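Long-range contact in 2'-5' RNA Ligase (Thermus thermophilus, PDB 1IUH), which belongs to the LigT-like phosphoesterases of the 2H superfamily, whose chain folds as two similar alpha-beta halves: residues K23-V33 with T132-V143. Sequence-based numbering, arbitrary orientation.
Sequences KVRPFRGWKPV and TLARRKAPAPRV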
# COMPACT_ATOMS: atom_id res chain seq x y z
N LYS A 23 16.46 10.94 -6.09
CA LYS A 23 17.32 11.59 -5.08
C LYS A 23 18.08 10.56 -4.28
O LYS A 23 18.94 10.89 -3.48
CB LYS A 23 16.51 12.45 -4.09
CG LYS A 23 15.13 12.97 -4.58
CD LYS A 23 15.07 14.49 -4.86
CE LYS A 23 15.41 14.81 -6.35
NZ LYS A 23 15.73 16.27 -6.65
N VAL A 24 17.82 9.30 -4.54
CA VAL A 24 18.39 8.31 -3.69
C VAL A 24 19.36 7.34 -4.34
O VAL A 24 19.94 6.46 -3.67
CB VAL A 24 17.15 7.64 -3.00
CG1 VAL A 24 17.06 6.23 -3.36
CG2 VAL A 24 17.13 7.95 -1.49
N ARG A 25 19.55 7.49 -5.65
CA ARG A 25 20.47 6.64 -6.40
C ARG A 25 21.97 6.78 -5.98
O ARG A 25 22.77 5.85 -6.12
CB ARG A 25 20.32 6.95 -7.89
CG ARG A 25 21.46 6.43 -8.76
CD ARG A 25 21.27 6.92 -10.18
NE ARG A 25 20.01 6.38 -10.71
CZ ARG A 25 19.85 5.94 -11.95
NH1 ARG A 25 20.89 6.01 -12.79
NH2 ARG A 25 18.70 5.36 -12.33
N PRO A 26 22.38 7.97 -5.53
CA PRO A 26 23.77 8.17 -5.11
C PRO A 26 24.03 7.33 -3.83
O PRO A 26 25.20 7.06 -3.46
CB PRO A 26 23.81 9.66 -4.78
CG PRO A 26 22.68 10.26 -5.57
CD PRO A 26 21.62 9.23 -5.50
N PHE A 27 22.95 6.89 -3.16
CA PHE A 27 23.14 6.13 -1.94
C PHE A 27 22.85 4.66 -2.00
O PHE A 27 21.71 4.25 -1.84
CB PHE A 27 22.33 6.76 -0.87
CG PHE A 27 22.55 8.20 -0.77
CD1 PHE A 27 21.57 9.09 -1.19
CD2 PHE A 27 23.78 8.70 -0.34
CE1 PHE A 27 21.80 10.46 -1.18
CE2 PHE A 27 24.02 10.05 -0.33
CZ PHE A 27 23.03 10.93 -0.76
N ARG A 28 23.89 3.87 -2.17
CA ARG A 28 23.74 2.41 -2.30
C ARG A 28 23.07 1.74 -1.08
O ARG A 28 22.62 0.62 -1.14
CB ARG A 28 25.12 1.75 -2.68
CG ARG A 28 26.27 1.85 -1.64
CD ARG A 28 27.31 0.77 -1.87
NE ARG A 28 28.52 1.28 -2.54
CZ ARG A 28 28.72 1.24 -3.86
NH1 ARG A 28 27.80 0.72 -4.67
NH2 ARG A 28 29.83 1.74 -4.36
N GLY A 29 22.99 2.43 0.02
CA GLY A 29 22.30 1.81 1.13
C GLY A 29 20.79 1.80 0.91
O GLY A 29 20.08 1.13 1.68
N TRP A 30 20.28 2.53 -0.10
CA TRP A 30 18.84 2.58 -0.37
C TRP A 30 18.39 1.64 -1.45
O TRP A 30 18.94 1.62 -2.55
CB TRP A 30 18.41 3.98 -0.74
CG TRP A 30 18.29 4.85 0.43
CD1 TRP A 30 19.03 5.97 0.69
CD2 TRP A 30 17.32 4.76 1.50
NE1 TRP A 30 18.57 6.58 1.83
CE2 TRP A 30 17.53 5.86 2.35
CE3 TRP A 30 16.30 3.85 1.80
CZ2 TRP A 30 16.76 6.09 3.48
CZ3 TRP A 30 15.51 4.08 2.93
CH2 TRP A 30 15.74 5.18 3.76
N LYS A 31 17.38 0.84 -1.13
CA LYS A 31 16.92 -0.09 -2.13
C LYS A 31 15.60 0.47 -2.65
O LYS A 31 14.58 0.55 -1.96
CB LYS A 31 16.80 -1.46 -1.49
CG LYS A 31 15.97 -2.45 -2.23
CD LYS A 31 16.66 -3.07 -3.41
CE LYS A 31 15.93 -4.38 -3.74
NZ LYS A 31 16.54 -5.16 -4.89
N PRO A 32 15.60 0.89 -3.90
CA PRO A 32 14.37 1.45 -4.43
C PRO A 32 13.39 0.39 -4.90
O PRO A 32 13.77 -0.65 -5.50
CB PRO A 32 14.89 2.37 -5.55
CG PRO A 32 15.90 1.59 -6.13
CD PRO A 32 16.63 0.91 -4.93
N VAL A 33 12.12 0.68 -4.61
CA VAL A 33 11.01 -0.16 -4.98
C VAL A 33 10.85 -0.01 -6.50
O VAL A 33 10.89 1.09 -7.00
CB VAL A 33 9.68 0.33 -4.25
CG1 VAL A 33 8.47 -0.33 -4.86
CG2 VAL A 33 9.74 0.03 -2.75
N THR A 132 5.60 3.36 -0.22
CA THR A 132 7.04 3.16 -0.12
C THR A 132 7.84 3.43 -1.37
O THR A 132 7.53 2.94 -2.43
CB THR A 132 7.29 1.78 0.38
OG1 THR A 132 6.47 1.62 1.54
CG2 THR A 132 8.69 1.60 0.83
N LEU A 133 8.92 4.19 -1.20
CA LEU A 133 9.87 4.62 -2.24
C LEU A 133 11.16 3.84 -2.25
O LEU A 133 11.76 3.60 -3.32
CB LEU A 133 10.24 6.08 -2.02
CG LEU A 133 9.06 7.01 -2.12
CD1 LEU A 133 9.44 8.30 -1.53
CD2 LEU A 133 8.64 7.13 -3.56
N ALA A 134 11.60 3.48 -1.06
CA ALA A 134 12.82 2.72 -0.93
C ALA A 134 12.96 2.21 0.48
O ALA A 134 12.38 2.73 1.40
CB ALA A 134 14.04 3.60 -1.32
N ARG A 135 13.77 1.17 0.63
CA ARG A 135 14.01 0.57 1.95
C ARG A 135 15.54 0.54 2.24
O ARG A 135 16.38 0.29 1.35
CB ARG A 135 13.39 -0.84 2.03
CG ARG A 135 11.87 -0.87 1.87
CD ARG A 135 11.15 -2.30 1.97
NE ARG A 135 9.70 -2.15 2.31
CZ ARG A 135 9.21 -2.01 3.57
NH1 ARG A 135 10.02 -2.02 4.65
NH2 ARG A 135 7.88 -1.79 3.75
N ARG A 136 15.87 0.83 3.50
CA ARG A 136 17.24 0.89 3.94
C ARG A 136 17.88 -0.46 4.25
O ARG A 136 17.69 -1.04 5.32
CB ARG A 136 17.29 1.89 5.13
CG ARG A 136 18.06 1.53 6.35
CD ARG A 136 19.48 1.25 6.06
NE ARG A 136 20.38 1.74 7.10
CZ ARG A 136 21.14 0.97 7.85
NH1 ARG A 136 21.11 -0.37 7.71
NH2 ARG A 136 21.95 1.55 8.75
N LYS A 137 18.61 -0.98 3.27
CA LYS A 137 19.30 -2.24 3.36
C LYS A 137 20.71 -2.02 3.95
O LYS A 137 21.35 -2.95 4.41
CB LYS A 137 19.42 -2.87 2.00
CG LYS A 137 18.27 -3.85 1.60
CD LYS A 137 18.70 -4.67 0.29
CE LYS A 137 17.90 -5.97 0.03
NZ LYS A 137 17.33 -6.07 -1.40
N ALA A 138 21.19 -0.79 3.97
CA ALA A 138 22.52 -0.58 4.51
C ALA A 138 22.69 0.87 4.91
O ALA A 138 21.81 1.66 4.73
CB ALA A 138 23.56 -1.03 3.50
N PRO A 139 23.85 1.25 5.46
CA PRO A 139 23.84 2.68 5.78
C PRO A 139 23.55 3.66 4.61
O PRO A 139 24.18 3.61 3.55
CB PRO A 139 25.23 2.89 6.41
CG PRO A 139 25.62 1.49 6.93
CD PRO A 139 25.11 0.59 5.84
N ALA A 140 22.61 4.56 4.81
CA ALA A 140 22.28 5.53 3.80
C ALA A 140 21.69 6.72 4.52
O ALA A 140 21.11 6.57 5.57
CB ALA A 140 21.30 4.95 2.78
N PRO A 141 21.85 7.93 3.96
CA PRO A 141 21.28 9.10 4.65
C PRO A 141 19.86 9.53 4.23
O PRO A 141 19.38 9.18 3.16
CB PRO A 141 22.28 10.19 4.29
CG PRO A 141 22.61 9.87 2.89
CD PRO A 141 22.86 8.35 2.97
N ARG A 142 19.21 10.28 5.11
CA ARG A 142 17.93 10.88 4.79
C ARG A 142 18.29 11.85 3.67
O ARG A 142 19.43 12.32 3.56
CB ARG A 142 17.41 11.76 5.94
CG ARG A 142 17.42 11.11 7.28
CD ARG A 142 16.03 10.93 7.89
NE ARG A 142 16.14 10.00 9.03
CZ ARG A 142 15.13 9.65 9.82
NH1 ARG A 142 13.91 10.15 9.60
NH2 ARG A 142 15.32 8.79 10.81
N VAL A 143 17.31 12.19 2.86
CA VAL A 143 17.44 13.14 1.76
C VAL A 143 16.35 14.17 2.08
O VAL A 143 15.33 13.80 2.67
CB VAL A 143 17.09 12.47 0.43
CG1 VAL A 143 16.70 13.55 -0.60
CG2 VAL A 143 18.24 11.59 -0.03
O HOH W 1 23.98 4.38 1.12
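With chi1 of -78° Trp30 sets its CG opposite its own carbonyl carbon, and chi2 of 116° turns one face of the indole to Arg136 and Ala140 and its edge to Arg135 and Pro141. Ala140 CB then sits over the five-membered ring, 3.5 Å from its centroid, while Arg136 CB lies on the same face over the six-membered ring, both as CH-pi contacts. At the ring edge, Trp30 NE1 gives a nearly straight hydrogen bond (170°) to Pro141 O, 3.0 Å away; the oxygen is in the indole plane, but the nitrogen stands above the plane of the carbonyl, away from its lone pairs. Two contacts on one face and a bond at the edge restrain the rotation of this buried ring, whose surroundings Tyr79 and Pro86 help complete. Phe27, nearer the surface, is covered on both faces: Pro141 CG rests 3.7 Å from its ring centroid on one, Pro26 CB lies over the other, and Val143 CG2 approaches CE1 obliquely.

The backbones beneath form an antiparallel pair in the sheet of this 2H phosphoesterase fold, joining strand 30-32 to strand 130-136, which strand 88-94 borders in turn. Lys31 and Arg135 exchange two N-H to O bonds, and Val33 N reaches Leu133 O at 3.2 Å. Strand 130-136 carries a classic beta bulge, in which two residues, Leu133 and Ala134, stand opposite the single Trp89 of strand 88-94. Beyond the pair, Gly29 O receives Ala138 N on a lone pair and, weakly, Lys137 N, so one carbonyl holds the turn after the strand; Gly29 CA lies 3.7 Å from Ala140 CB. Lys31 and Lys137 run side by side, their NZ atoms 3.7 Å apart, a proximity that probably disfavours both being charged, although Lys31 NZ also makes a weak bond to Lys167 O.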